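Local atomic coordinates of PA14 domain-containing protein (Clostridium clariflavum, PDB entry 6QDI), a protein that probably senses extracellular plant polysaccharides through a tandem pair of calcium-binding PA14 domains that belong to a membrane-bound RsgI-type anti-sigma factor. Residues A[38-43]-A[179-184]; A[169-174]-A[190-195]; A[217-222]-A[282-287]; A[5-10]-A[144-149]. All blocks are in the same frame, centred on the assembly; numbering follows the deposited sequence.

Contacts 1 and 4 are buried, contact 2 is partly buried and contact 3 lies at the surface. The two buried ones tie the first PA14 domain to what follows: contact 1 sets its calcium loop 38-43 against strand 180-184 of the second domain, and contact 4 sets strand 4-9 against the connecting chain at 144-149. They share one calcium ion and three of its waters. Contact 2, at another calcium loop, relies on a carboxylate taking hydroxyl bonds, and it touches contact 1 through the salt bridge of Glu43 with Lys190. Contact 3 reaches the same sheet as contact 1, but its segments meet through an arginine-tyrosine stack without bridging water, away from the calcium of Asp221 and Asp222.

Contact 1 (A[38-43]-A[179-184]); sequences EIRNDE and IDFNWG. With CA (calcium ion), chain G.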
loop_
_atom_site.group_PDB
_atom_site.type_symbol
_atom_site.label_atom_id
_atom_site.label_comp_id
_atom_site.label_asym_id
_atom_site.label_seq_id
_atom_site.Cartn_x
_atom_site.Cartn_y
_atom_site.Cartn_z
ATOM N N GLU A 38 -5.106 11.235 4.341
ATOM C CA GLU A 38 -4.917 9.948 4.971
ATOM C C GLU A 38 -3.737 9.166 4.407
ATOM O O GLU A 38 -3.322 8.178 5.012
ATOM C CB GLU A 38 -6.180 9.082 4.842
ATOM C CG GLU A 38 -7.362 9.561 5.664
ATOM C CD GLU A 38 -8.164 10.673 5.010
ATOM O OE1 GLU A 38 -7.884 11.074 3.849
ATOM O OE2 GLU A 38 -9.120 11.167 5.665
ATOM N N ILE A 39 -3.244 9.560 3.239
ATOM C CA ILE A 39 -2.140 8.886 2.570
ATOM C C ILE A 39 -0.895 9.703 2.836
ATOM O O ILE A 39 -0.851 10.907 2.491
ATOM C CB ILE A 39 -2.438 8.778 1.053
ATOM C CG1 ILE A 39 -3.628 7.845 0.801
ATOM C CG2 ILE A 39 -1.234 8.280 0.260
ATOM C CD1 ILE A 39 -3.334 6.374 1.060
ATOM N N ARG A 40 0.124 9.064 3.403
ATOM C CA ARG A 40 1.395 9.733 3.715
ATOM C C ARG A 40 1.929 10.392 2.437
ATOM O O ARG A 40 1.974 9.780 1.356
ATOM C CB ARG A 40 2.425 8.706 4.258
ATOM C CG ARG A 40 3.750 9.329 4.731
ATOM C CD ARG A 40 3.651 9.736 6.199
ATOM N NE ARG A 40 3.414 8.479 6.861
ATOM C CZ ARG A 40 4.332 7.706 7.411
ATOM N NH1 ARG A 40 5.567 8.100 7.474
ATOM N NH2 ARG A 40 3.983 6.502 7.887
ATOM N N ASN A 41 2.419 11.614 2.574
ATOM C CA ASN A 41 2.896 12.417 1.437
ATOM C C ASN A 41 4.360 12.093 1.149
ATOM O O ASN A 41 5.231 12.946 1.290
ATOM C CB ASN A 41 2.709 13.916 1.717
ATOM C CG ASN A 41 2.977 14.730 0.516
ATOM O OD1 ASN A 41 2.891 14.220 -0.619
ATOM N ND2 ASN A 41 3.232 16.019 0.720
ATOM N N ASP A 42 4.597 10.853 0.728
ATOM C CA ASP A 42 5.939 10.362 0.496
ATOM C C ASP A 42 6.190 9.910 -0.942
ATOM O O ASP A 42 7.255 9.366 -1.228
ATOM C CB ASP A 42 6.301 9.228 1.447
ATOM C CG ASP A 42 5.462 7.973 1.232
ATOM O OD1 ASP A 42 4.579 7.984 0.377
ATOM O OD2 ASP A 42 5.696 6.955 1.917
ATOM N N GLU A 43 5.206 10.083 -1.827
ATOM C CA GLU A 43 5.342 9.744 -3.246
ATOM C C GLU A 43 5.262 8.263 -3.563
ATOM O O GLU A 43 5.549 7.871 -4.686
ATOM C CB GLU A 43 6.560 10.394 -3.916
ATOM C CG GLU A 43 6.781 11.854 -3.572
ATOM C CD GLU A 43 8.019 12.439 -4.168
ATOM O OE1 GLU A 43 8.613 11.841 -5.106
ATOM O OE2 GLU A 43 8.435 13.531 -3.684
ATOM N N ILE A 179 3.677 -1.497 11.015
ATOM C CA ILE A 179 4.871 -1.636 10.212
ATOM C C ILE A 179 4.496 -2.500 8.999
ATOM O O ILE A 179 4.568 -3.713 9.034
ATOM C CB ILE A 179 6.038 -2.214 10.989
ATOM C CG1 ILE A 179 6.218 -1.584 12.367
ATOM C CG2 ILE A 179 7.317 -2.140 10.127
ATOM C CD1 ILE A 179 6.275 -0.095 12.371
ATOM N N ASP A 180 4.080 -1.813 7.940
ATOM C CA ASP A 180 3.608 -2.481 6.721
ATOM C C ASP A 180 3.939 -1.567 5.562
ATOM O O ASP A 180 3.067 -0.830 5.096
ATOM C CB ASP A 180 2.114 -2.735 6.833
ATOM C CG ASP A 180 1.566 -3.539 5.696
ATOM O OD1 ASP A 180 2.350 -4.198 5.005
ATOM O OD2 ASP A 180 0.331 -3.561 5.517
ATOM N N PHE A 181 5.192 -1.578 5.131
ATOM C CA PHE A 181 5.704 -0.584 4.199
ATOM C C PHE A 181 6.264 -1.204 2.928
ATOM O O PHE A 181 6.991 -2.200 2.961
ATOM C CB PHE A 181 6.857 0.197 4.839
ATOM C CG PHE A 181 6.409 1.162 5.909
ATOM C CD1 PHE A 181 5.858 2.368 5.564
ATOM C CD2 PHE A 181 6.526 0.836 7.244
ATOM C CE1 PHE A 181 5.488 3.270 6.519
ATOM C CE2 PHE A 181 6.071 1.715 8.215
ATOM C CZ PHE A 181 5.565 2.948 7.851
ATOM N N ASN A 182 5.968 -0.563 1.794
ATOM C CA ASN A 182 6.610 -0.861 0.532
ATOM C C ASN A 182 6.644 0.449 -0.217
ATOM O O ASN A 182 5.630 0.887 -0.770
ATOM C CB ASN A 182 5.906 -1.968 -0.224
ATOM C CG ASN A 182 6.607 -2.289 -1.541
ATOM O OD1 ASN A 182 7.535 -1.588 -1.935
ATOM N ND2 ASN A 182 6.151 -3.322 -2.212
ATOM N N TRP A 183 7.799 1.107 -0.164
ATOM C CA TRP A 183 7.956 2.430 -0.727
ATOM C C TRP A 183 8.397 2.390 -2.196
ATOM O O TRP A 183 8.594 3.456 -2.776
ATOM C CB TRP A 183 8.998 3.240 0.044
ATOM C CG TRP A 183 8.744 3.423 1.514
ATOM C CD1 TRP A 183 7.940 4.359 2.092
ATOM C CD2 TRP A 183 9.359 2.687 2.586
ATOM N NE1 TRP A 183 7.972 4.211 3.471
ATOM C CE2 TRP A 183 8.854 3.216 3.791
ATOM C CE3 TRP A 183 10.305 1.660 2.648
ATOM C CZ2 TRP A 183 9.297 2.764 5.058
ATOM C CZ3 TRP A 183 10.683 1.175 3.886
ATOM C CH2 TRP A 183 10.189 1.737 5.059
ATOM N N GLY A 184 8.612 1.213 -2.777
ATOM C CA GLY A 184 9.323 1.177 -4.052
ATOM C C GLY A 184 10.674 1.812 -3.865
ATOM O O GLY A 184 11.427 1.423 -2.967
HETATM CA CA CA G . 3.866 5.625 0.949
HETATM O O HOH W 1 1.942 6.980 1.287
HETATM O O HOH W 2 6.224 6.249 4.487
HETATM O O HOH W 3 4.936 3.440 1.314
HETATM O O HOH W 4 3.688 5.350 3.409
#
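Asp42 meets Trp183, and Arg40 meets Phe181, where the calcium loop of the first PA14 domain faces strand 180-184 of the second. In Asp42, CB carries CG between the backbone N and the carbonyl carbon (chi1 65°), which turns the carboxylate toward the metal. Its atoms OD1 and OD2 each bind the calcium ion at 2.5 Å, a bidentate grip completed by Asp10, Ser44 and three waters. Beyond the metal bond, OD2 lies 3.4 Å from Trp183 CD1, at the edge of the indole and close to its plane, with carboxylate and ring planes 74° apart. Arg40 reaches Phe181 by NH2, which stands 3.8 Å from CE1 at the edge of the ring; guanidinium and ring are 89° apart. The same NH2 forms a salt bridge with Asp176, and Arg40 NH1 hydrogen-bonds to Tyr161 OH. One water closes the tryptophan side: it donates to Asp42 OD2 (2.7 Å) and accepts from Trp183 NE1 at 2.9 Å.

Contact 2 (A[169-174]-A[190-195]); sequences NPKEKG and KSINQD. With CA (calcium ion), chain F.
A classic beta bulge in the second PA14 domain, formed by Lys171 and Glu172 opposite Tyr161, packs against Ser191 and Ile192 of a calcium-binding loop. Glu172 holds CG anti to its own N (chi1 -164°) and reaches across to the loop, where Ser191 OG donates to OE1 at 2.8 Å. The hydroxyl comes from above the carboxylate plane, 49° out of it. Lys171 contributes the aliphatic base of its chain: CB lies 3.7 Å from Ile192 CD1, and CG is 3.5 Å from Ser191 O, while the chain beyond bends off and the ammonium group takes no part. Farther along the loop, Asp195 binds calcium through both oxygens, OD1 at 2.5 Å and OD2 at 2.4 Å, and a metal-bound water donates to Asn193 O at 2.7 Å. Asp163 and Lys197 supply backbone oxygens to the same ion. Two serine hydroxyls, of Ser191 and Ser189, thus bond to Glu172 OE1 and the Tyr159 hydroxyl to OE2, consistent with a negatively charged Glu172 joining the bulged strand to the loop.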
loop_
_atom_site.group_PDB
_atom_site.type_symbol
_atom_site.label_atom_id
_atom_site.label_comp_id
_atom_site.label_asym_id
_atom_site.label_seq_id
_atom_site.Cartn_x
_atom_site.Cartn_y
_atom_site.Cartn_z
ATOM N N ASN A 169 22.115 10.551 10.935
ATOM C CA ASN A 169 21.517 11.706 10.250
ATOM C C ASN A 169 19.994 11.706 10.372
ATOM O O ASN A 169 19.264 11.650 9.370
ATOM C CB ASN A 169 21.985 11.846 8.802
ATOM C CG ASN A 169 21.868 13.276 8.286
ATOM O OD1 ASN A 169 21.555 14.202 9.039
ATOM N ND2 ASN A 169 22.077 13.459 6.989
ATOM N N PRO A 170 19.489 11.742 11.606
ATOM C CA PRO A 170 18.043 11.707 11.816
ATOM C C PRO A 170 17.360 12.941 11.207
ATOM O O PRO A 170 17.849 14.059 11.327
ATOM C CB PRO A 170 17.901 11.763 13.347
ATOM C CG PRO A 170 19.174 12.430 13.810
ATOM C CD PRO A 170 20.215 11.888 12.889
ATOM N N LYS A 171 16.189 12.727 10.622
ATOM C CA LYS A 171 15.402 13.831 10.004
ATOM C C LYS A 171 13.968 13.929 10.507
ATOM O O LYS A 171 13.356 14.968 10.343
ATOM C CB LYS A 171 15.394 13.723 8.487
ATOM C CG LYS A 171 16.753 13.849 7.805
ATOM C CD LYS A 171 17.391 15.242 7.987
ATOM C CE LYS A 171 18.772 15.298 7.397
ATOM N NZ LYS A 171 19.318 16.667 7.432
ATOM N N GLU A 172 13.415 12.889 11.128
ATOM C CA GLU A 172 12.021 12.953 11.512
ATOM C C GLU A 172 11.751 11.899 12.578
ATOM O O GLU A 172 12.398 10.828 12.569
ATOM C CB GLU A 172 11.144 12.682 10.299
ATOM C CG GLU A 172 9.680 13.079 10.438
ATOM C CD GLU A 172 8.919 12.854 9.154
ATOM O OE1 GLU A 172 9.228 13.556 8.203
ATOM O OE2 GLU A 172 8.079 11.926 9.068
ATOM N N LYS A 173 10.756 12.167 13.421
ATOM C CA LYS A 173 10.270 11.198 14.378
ATOM C C LYS A 173 8.780 11.324 14.470
ATOM O O LYS A 173 8.212 12.354 14.091
ATOM C CB LYS A 173 10.930 11.367 15.742
ATOM C CG LYS A 173 10.739 12.697 16.424
ATOM C CD LYS A 173 11.603 12.823 17.678
ATOM C CE LYS A 173 11.279 14.109 18.429
ATOM N NZ LYS A 173 11.666 15.320 17.659
ATOM N N GLY A 174 8.138 10.298 15.012
ATOM C CA GLY A 174 6.690 10.284 15.086
ATOM C C GLY A 174 6.183 8.931 15.490
ATOM O O GLY A 174 6.915 8.150 16.101
ATOM N N LYS A 190 9.158 12.900 2.796
ATOM C CA LYS A 190 9.902 13.878 2.000
ATOM C C LYS A 190 11.045 14.494 2.779
ATOM O O LYS A 190 11.904 15.110 2.159
ATOM C CB LYS A 190 8.994 14.973 1.427
ATOM C CG LYS A 190 8.088 14.475 0.317
ATOM C CD LYS A 190 7.114 15.544 -0.097
ATOM C CE LYS A 190 6.126 15.059 -1.135
ATOM N NZ LYS A 190 6.572 15.343 -2.497
ATOM N N SER A 191 11.078 14.361 4.110
ATOM C CA SER A 191 12.229 14.817 4.874
ATOM C C SER A 191 13.473 13.965 4.672
ATOM O O SER A 191 14.553 14.346 5.086
ATOM C CB SER A 191 11.884 14.860 6.363
ATOM O OG SER A 191 11.642 13.559 6.858
ATOM N N ILE A 192 13.319 12.804 4.021
ATOM C CA ILE A 192 14.390 11.836 3.755
ATOM C C ILE A 192 14.717 11.886 2.277
ATOM O O ILE A 192 13.857 11.675 1.422
ATOM C CB ILE A 192 13.985 10.428 4.222
ATOM C CG1 ILE A 192 13.703 10.433 5.730
ATOM C CG2 ILE A 192 14.998 9.381 3.838
ATOM C CD1 ILE A 192 14.942 10.542 6.620
ATOM N N ASN A 193 15.970 12.172 1.960
ATOM C CA ASN A 193 16.407 12.263 0.580
ATOM C C ASN A 193 16.056 10.984 -0.196
ATOM O O ASN A 193 16.200 9.861 0.316
ATOM C CB ASN A 193 17.898 12.518 0.509
ATOM C CG ASN A 193 18.336 12.924 -0.877
ATOM O OD1 ASN A 193 17.825 13.858 -1.463
ATOM N ND2 ASN A 193 19.236 12.184 -1.408
ATOM N N GLN A 194 15.608 11.158 -1.437
ATOM C CA GLN A 194 15.097 10.043 -2.258
ATOM C C GLN A 194 16.246 9.384 -3.038
ATOM O O GLN A 194 16.355 9.478 -4.271
ATOM C CB GLN A 194 13.992 10.540 -3.148
ATOM C CG GLN A 194 13.114 9.444 -3.674
ATOM C CD GLN A 194 12.041 10.034 -4.561
ATOM O OE1 GLN A 194 12.296 10.283 -5.743
ATOM N NE2 GLN A 194 10.874 10.330 -4.004
ATOM N N ASP A 195 17.158 8.744 -2.281
ATOM C CA ASP A 195 18.378 8.111 -2.815
ATOM C C ASP A 195 18.473 6.616 -2.531
ATOM O O ASP A 195 19.519 6.034 -2.744
ATOM C CB ASP A 195 19.658 8.838 -2.305
ATOM C CG ASP A 195 19.837 8.766 -0.805
ATOM O OD1 ASP A 195 19.111 8.054 -0.132
ATOM O OD2 ASP A 195 20.714 9.517 -0.287
HETATM CA CA CA F . 20.275 8.765 1.984
HETATM O O HOH W 5 18.054 9.489 2.312
HETATM O O HOH W 6 21.034 11.027 2.297
HETATM O O HOH W 7 22.519 8.069 2.013
#

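Contact 3 (A[217-222]-A[282-287]); sequences YVSYDD and IERSVV. With CA (calcium ion), chain E.
Arg284 lies flat on Tyr217, and this stack is the tight part of a contact at the surface of the second PA14 domain. The guanidinium and ring planes differ by 8° and their centres are 4.2 Å apart. Arg284 NH1 approaches Tyr217 CD2 to 3.6 Å. The cation is off-centre, with CZ 32° from the ring normal, because the methylene before it takes the middle: Arg284 CD sits 3.8 Å from the centroid of the Tyr217 ring, a CH-pi contact over the face. Arg284 CG is anti to its backbone N (chi1 -178°) and the chain runs extended to NE, which carries the group from the corner at Arg284 across to strand 212-220. The strand between, 271-279, supplies Glu276, which forms a salt bridge with Arg284 NE, and Glu278, which hydrogen-bonds to Tyr217 OH.

The other end is looser. Ser219 OG lies at the edge of the guanidinium, 3.5 Å from Arg284 NH2, without a hydrogen bond between them; Arg284 is exposed, and the serine has its stronger polar partner in Thr244. Farther along, Asp221 and Asp222, joined by a cis peptide, bind calcium. The stack thus combines cation-pi and CH-pi attraction; Glu276 probably offsets the charge of Arg284, while the bond of Glu278 to Tyr217 OH holds the far end of the ring.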
loop_
_atom_site.group_PDB
_atom_site.type_symbol
_atom_site.label_atom_id
_atom_site.label_comp_id
_atom_site.label_asym_id
_atom_site.label_seq_id
_atom_site.Cartn_x
_atom_site.Cartn_y
_atom_site.Cartn_z
ATOM N N TYR A 217 7.350 -12.468 12.267
ATOM C CA TYR A 217 7.952 -12.522 10.932
ATOM C C TYR A 217 8.334 -11.113 10.532
ATOM O O TYR A 217 7.520 -10.185 10.594
ATOM C CB TYR A 217 6.984 -13.066 9.906
ATOM C CG TYR A 217 6.494 -14.478 10.153
ATOM C CD1 TYR A 217 5.470 -14.778 11.025
ATOM C CD2 TYR A 217 7.095 -15.529 9.490
ATOM C CE1 TYR A 217 5.071 -16.108 11.219
ATOM C CE2 TYR A 217 6.685 -16.833 9.676
ATOM C CZ TYR A 217 5.673 -17.103 10.548
ATOM O OH TYR A 217 5.235 -18.393 10.788
ATOM N N VAL A 218 9.555 -10.959 10.047
ATOM C CA VAL A 218 9.992 -9.687 9.476
ATOM C C VAL A 218 10.361 -9.946 8.030
ATOM O O VAL A 218 11.276 -10.739 7.733
ATOM C CB VAL A 218 11.194 -9.119 10.233
ATOM C CG1 VAL A 218 11.697 -7.844 9.598
ATOM C CG2 VAL A 218 10.805 -8.845 11.660
ATOM N N SER A 219 9.654 -9.287 7.117
ATOM C CA SER A 219 9.974 -9.352 5.678
ATOM C C SER A 219 10.618 -8.028 5.308
ATOM O O SER A 219 10.092 -6.999 5.645
ATOM C CB SER A 219 8.702 -9.555 4.895
ATOM O OG SER A 219 8.040 -10.736 5.256
ATOM N N TYR A 220 11.760 -8.063 4.644
ATOM C CA TYR A 220 12.588 -6.860 4.466
ATOM C C TYR A 220 13.246 -6.830 3.097
ATOM O O TYR A 220 13.599 -7.885 2.521
ATOM C CB TYR A 220 13.686 -6.761 5.576
ATOM C CG TYR A 220 14.567 -7.988 5.667
ATOM C CD1 TYR A 220 14.224 -9.069 6.447
ATOM C CD2 TYR A 220 15.751 -8.111 4.924
ATOM C CE1 TYR A 220 14.979 -10.235 6.470
ATOM C CE2 TYR A 220 16.519 -9.265 4.996
ATOM C CZ TYR A 220 16.122 -10.329 5.735
ATOM O OH TYR A 220 16.838 -11.510 5.812
ATOM N N ASP A 221 13.469 -5.592 2.656
ATOM C CA ASP A 221 14.351 -5.306 1.522
ATOM C C ASP A 221 15.044 -4.017 1.978
ATOM O O ASP A 221 14.385 -2.973 1.959
ATOM C CB ASP A 221 13.554 -5.057 0.247
ATOM C CG ASP A 221 14.401 -4.564 -0.893
ATOM O OD1 ASP A 221 15.594 -4.175 -0.634
ATOM O OD2 ASP A 221 13.902 -4.549 -2.031
ATOM N N ASP A 222 16.285 -4.048 2.495
ATOM C CA ASP A 222 17.250 -5.114 2.369
ATOM C C ASP A 222 18.076 -5.450 3.598
ATOM O O ASP A 222 18.940 -6.312 3.507
ATOM C CB ASP A 222 18.153 -4.909 1.126
ATOM C CG ASP A 222 18.826 -3.589 1.139
ATOM O OD1 ASP A 222 19.810 -3.430 1.927
ATOM O OD2 ASP A 222 18.419 -2.659 0.399
ATOM N N ILE A 282 -4.808 -16.201 15.301
ATOM C CA ILE A 282 -4.228 -15.134 14.506
ATOM C C ILE A 282 -3.419 -15.832 13.411
ATOM O O ILE A 282 -2.319 -16.361 13.647
ATOM C CB ILE A 282 -3.320 -14.203 15.336
ATOM C CG1 ILE A 282 -4.074 -13.566 16.490
ATOM C CG2 ILE A 282 -2.685 -13.142 14.426
ATOM C CD1 ILE A 282 -3.162 -12.915 17.491
ATOM N N GLU A 283 -3.947 -15.795 12.193
ATOM C CA GLU A 283 -3.209 -16.244 11.015
ATOM C C GLU A 283 -2.096 -15.215 10.725
ATOM O O GLU A 283 -2.213 -14.068 11.106
ATOM C CB GLU A 283 -4.156 -16.324 9.794
ATOM C CG GLU A 283 -5.483 -17.046 9.958
ATOM C CD GLU A 283 -5.307 -18.506 10.170
ATOM O OE1 GLU A 283 -4.371 -19.088 9.592
ATOM O OE2 GLU A 283 -6.123 -19.077 10.913
ATOM N N ARG A 284 -1.022 -15.634 10.054
ATOM C CA ARG A 284 0.072 -14.734 9.752
ATOM C C ARG A 284 -0.450 -13.449 9.130
ATOM O O ARG A 284 -1.119 -13.463 8.100
ATOM C CB ARG A 284 1.086 -15.397 8.831
ATOM C CG ARG A 284 2.260 -14.501 8.525
ATOM C CD ARG A 284 3.334 -15.213 7.744
ATOM N NE ARG A 284 4.277 -14.237 7.201
ATOM C CZ ARG A 284 5.329 -14.569 6.451
ATOM N NH1 ARG A 284 5.599 -15.852 6.186
ATOM N NH2 ARG A 284 6.126 -13.615 5.998
ATOM N N SER A 285 -0.109 -12.319 9.764
ATOM C CA SER A 285 -0.742 -11.043 9.440
ATOM C C SER A 285 0.032 -9.918 10.097
ATOM O O SER A 285 0.759 -10.137 11.057
ATOM C CB SER A 285 -2.208 -11.028 9.925
ATOM O OG SER A 285 -2.311 -11.385 11.293
ATOM N N VAL A 286 -0.118 -8.708 9.566
ATOM C CA VAL A 286 0.574 -7.534 10.090
ATOM C C VAL A 286 0.171 -7.353 11.536
ATOM O O VAL A 286 -1.029 -7.397 11.888
ATOM C CB VAL A 286 0.166 -6.326 9.211
ATOM C CG1 VAL A 286 0.559 -5.009 9.832
ATOM C CG2 VAL A 286 0.734 -6.468 7.802
ATOM N N VAL A 287 1.164 -7.116 12.386
ATOM C CA VAL A 287 0.852 -6.836 13.785
ATOM C C VAL A 287 0.045 -5.538 13.840
ATOM O O VAL A 287 0.480 -4.525 13.306
ATOM C CB VAL A 287 2.134 -6.719 14.636
ATOM C CG1 VAL A 287 1.770 -6.462 16.100
ATOM C CG2 VAL A 287 2.963 -7.977 14.541
HETATM CA CA CA E . 16.909 -2.380 -1.438
#

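Contact 4 (A[5-10]-A[144-149]); sequences RGDYFD and KHYGSS. With CA (calcium ion), chain G.
Aromatic packing reinforced by water bridges joins Phe9 and Asp7, on strand 4-9 of the first PA14 domain, to Tyr146 and Lys144 in the chain leading to the second. Phe9 turns its edge toward the face of Tyr146: the ring centroids are 5.5 Å apart, the planes meet at 85°, and the approach is offset toward the phenol end. There Phe9 CZ comes within 3.9 Å of Tyr146 CZ and 3.6 Å of Tyr146 OH. Phe17 of the neighbouring strand 17-23 stacks on Tyr146.

Asp7 makes no direct hydrogen bond across the contact and works through three waters, although its OD2 also lies at the edge of the Tyr146 ring, near the ring plane. One water lies 2.6 Å from Asp7 OD2 and hydrogen-bonds to Tyr146 OH; a second donates to the same OD2 at 2.7 Å and accepts from Lys144 N at 2.8 Å. The third donates both to Asp7 OD1 and to Lys144 O, the latter at 2.8 Å. Thr20 also bonds to OD1, which leaves this buried carboxylate with partners on both oxygens. At the end of the segment, Asp10 O binds calcium at 2.4 Å. The ring arrangement is an offset edge-to-face aromatic pair, here placed between a PA14 sheet and the interdomain connection of a tandem PA14 protein.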
loop_
_atom_site.group_PDB
_atom_site.type_symbol
_atom_site.label_atom_id
_atom_site.label_comp_id
_atom_site.label_asym_id
_atom_site.label_seq_id
_atom_site.Cartn_x
_atom_site.Cartn_y
_atom_site.Cartn_z
ATOM N N ARG A 5 -15.685 3.251 -6.705
ATOM C CA ARG A 5 -15.116 3.210 -5.338
ATOM C C ARG A 5 -13.599 3.097 -5.452
ATOM O O ARG A 5 -13.095 2.108 -6.019
ATOM C CB ARG A 5 -15.662 2.048 -4.504
ATOM C CG ARG A 5 -15.051 2.103 -3.105
ATOM C CD ARG A 5 -15.883 1.381 -2.100
ATOM N NE ARG A 5 -17.192 2.032 -1.920
ATOM C CZ ARG A 5 -17.405 3.126 -1.215
ATOM N NH1 ARG A 5 -16.431 3.769 -0.629
ATOM N NH2 ARG A 5 -18.650 3.627 -1.148
ATOM N N GLY A 6 -12.894 4.093 -4.911
ATOM C CA GLY A 6 -11.449 4.107 -4.859
ATOM C C GLY A 6 -11.016 3.721 -3.446
ATOM O O GLY A 6 -11.399 4.389 -2.482
ATOM N N ASP A 7 -10.183 2.666 -3.359
ATOM C CA ASP A 7 -9.511 2.268 -2.136
ATOM C C ASP A 7 -8.071 2.717 -2.303
ATOM O O ASP A 7 -7.381 2.312 -3.258
ATOM C CB ASP A 7 -9.639 0.768 -1.935
ATOM C CG ASP A 7 -11.047 0.343 -1.618
ATOM O OD1 ASP A 7 -11.776 1.048 -0.917
ATOM O OD2 ASP A 7 -11.424 -0.738 -2.120
ATOM N N TYR A 8 -7.636 3.534 -1.357
ATOM C CA TYR A 8 -6.346 4.171 -1.395
ATOM C C TYR A 8 -5.417 3.549 -0.370
ATOM O O TYR A 8 -5.757 3.455 0.824
ATOM C CB TYR A 8 -6.498 5.712 -1.104
ATOM C CG TYR A 8 -7.187 6.448 -2.243
ATOM C CD1 TYR A 8 -8.556 6.319 -2.474
ATOM C CD2 TYR A 8 -6.451 7.243 -3.092
ATOM C CE1 TYR A 8 -9.174 6.942 -3.537
ATOM C CE2 TYR A 8 -7.043 7.879 -4.176
ATOM C CZ TYR A 8 -8.400 7.715 -4.403
ATOM O OH TYR A 8 -8.945 8.386 -5.491
ATOM N N PHE A 9 -4.229 3.175 -0.850
ATOM C CA PHE A 9 -3.247 2.415 -0.090
ATOM C C PHE A 9 -1.975 3.218 0.067
ATOM O O PHE A 9 -1.548 3.936 -0.848
ATOM C CB PHE A 9 -2.935 1.100 -0.812
ATOM C CG PHE A 9 -4.145 0.201 -0.939
ATOM C CD1 PHE A 9 -4.423 -0.747 0.031
ATOM C CD2 PHE A 9 -4.973 0.253 -2.048
ATOM C CE1 PHE A 9 -5.535 -1.569 -0.080
ATOM C CE2 PHE A 9 -6.086 -0.571 -2.153
ATOM C CZ PHE A 9 -6.337 -1.477 -1.164
ATOM N N ASP A 10 -1.330 3.052 1.210
ATOM C CA ASP A 10 -0.165 3.838 1.583
ATOM C C ASP A 10 1.127 3.340 0.956
ATOM O O ASP A 10 2.147 3.965 1.148
ATOM C CB ASP A 10 0.019 3.869 3.117
ATOM C CG ASP A 10 0.068 5.275 3.732
ATOM O OD1 ASP A 10 -0.108 6.258 3.078
ATOM O OD2 ASP A 10 0.111 5.363 5.012
ATOM N N LYS A 144 -15.150 -2.753 0.551
ATOM C CA LYS A 144 -14.503 -3.929 1.108
ATOM C C LYS A 144 -13.914 -3.538 2.453
ATOM O O LYS A 144 -13.255 -2.497 2.561
ATOM C CB LYS A 144 -13.364 -4.429 0.187
ATOM C CG LYS A 144 -12.586 -5.604 0.762
ATOM C CD LYS A 144 -11.531 -6.205 -0.144
ATOM C CE LYS A 144 -10.896 -7.395 0.573
ATOM N NZ LYS A 144 -9.896 -8.111 -0.243
ATOM N N HIS A 145 -14.074 -4.409 3.453
ATOM C CA HIS A 145 -13.555 -4.151 4.779
ATOM C C HIS A 145 -12.067 -4.463 4.863
ATOM O O HIS A 145 -11.623 -5.527 4.386
ATOM C CB HIS A 145 -14.353 -4.972 5.798
ATOM C CG HIS A 145 -13.731 -5.054 7.147
ATOM N ND1 HIS A 145 -13.694 -3.978 7.999
ATOM C CD2 HIS A 145 -13.108 -6.073 7.786
ATOM C CE1 HIS A 145 -13.090 -4.329 9.122
ATOM N NE2 HIS A 145 -12.720 -5.595 9.017
ATOM N N TYR A 146 -11.320 -3.531 5.464
ATOM C CA TYR A 146 -9.927 -3.693 5.760
ATOM C C TYR A 146 -9.812 -3.459 7.256
ATOM O O TYR A 146 -10.573 -2.694 7.865
ATOM C CB TYR A 146 -9.036 -2.704 4.979
ATOM C CG TYR A 146 -8.991 -2.988 3.483
ATOM C CD1 TYR A 146 -9.918 -2.417 2.590
ATOM C CD2 TYR A 146 -8.065 -3.857 2.955
ATOM C CE1 TYR A 146 -9.860 -2.728 1.207
ATOM C CE2 TYR A 146 -8.034 -4.170 1.623
ATOM C CZ TYR A 146 -8.909 -3.620 0.743
ATOM O OH TYR A 146 -8.834 -3.966 -0.602
ATOM N N GLY A 147 -8.862 -4.136 7.837
ATOM C CA GLY A 147 -8.511 -3.879 9.218
ATOM C C GLY A 147 -8.660 -5.095 10.077
ATOM O O GLY A 147 -9.507 -5.950 9.884
ATOM N N SER A 148 -7.818 -5.141 11.071
ATOM C CA SER A 148 -7.763 -6.240 11.988
ATOM C C SER A 148 -8.935 -6.267 12.971
ATOM O O SER A 148 -9.394 -5.236 13.449
ATOM C CB SER A 148 -6.495 -6.130 12.815
ATOM O OG SER A 148 -6.394 -7.114 13.812
ATOM N N SER A 149 -9.359 -7.481 13.294
ATOM C CA SER A 149 -10.364 -7.737 14.314
ATOM C C SER A 149 -9.800 -7.771 15.721
ATOM O O SER A 149 -10.555 -7.919 16.681
ATOM C CB SER A 149 -11.101 -9.071 14.054
ATOM O OG SER A 149 -10.222 -10.159 14.253
HETATM CA CA CA G . 3.866 5.625 0.949
HETATM O O HOH W 8 -13.990 -1.523 -1.728
HETATM O O HOH W 9 -13.285 -0.042 1.306
HETATM O O HOH W 10 -10.092 -2.950 -2.684
HETATM O O HOH W 1 1.942 6.980 1.287
HETATM O O HOH W 4 3.688 5.350 3.409
HETATM O O HOH W 3 4.936 3.440 1.314
#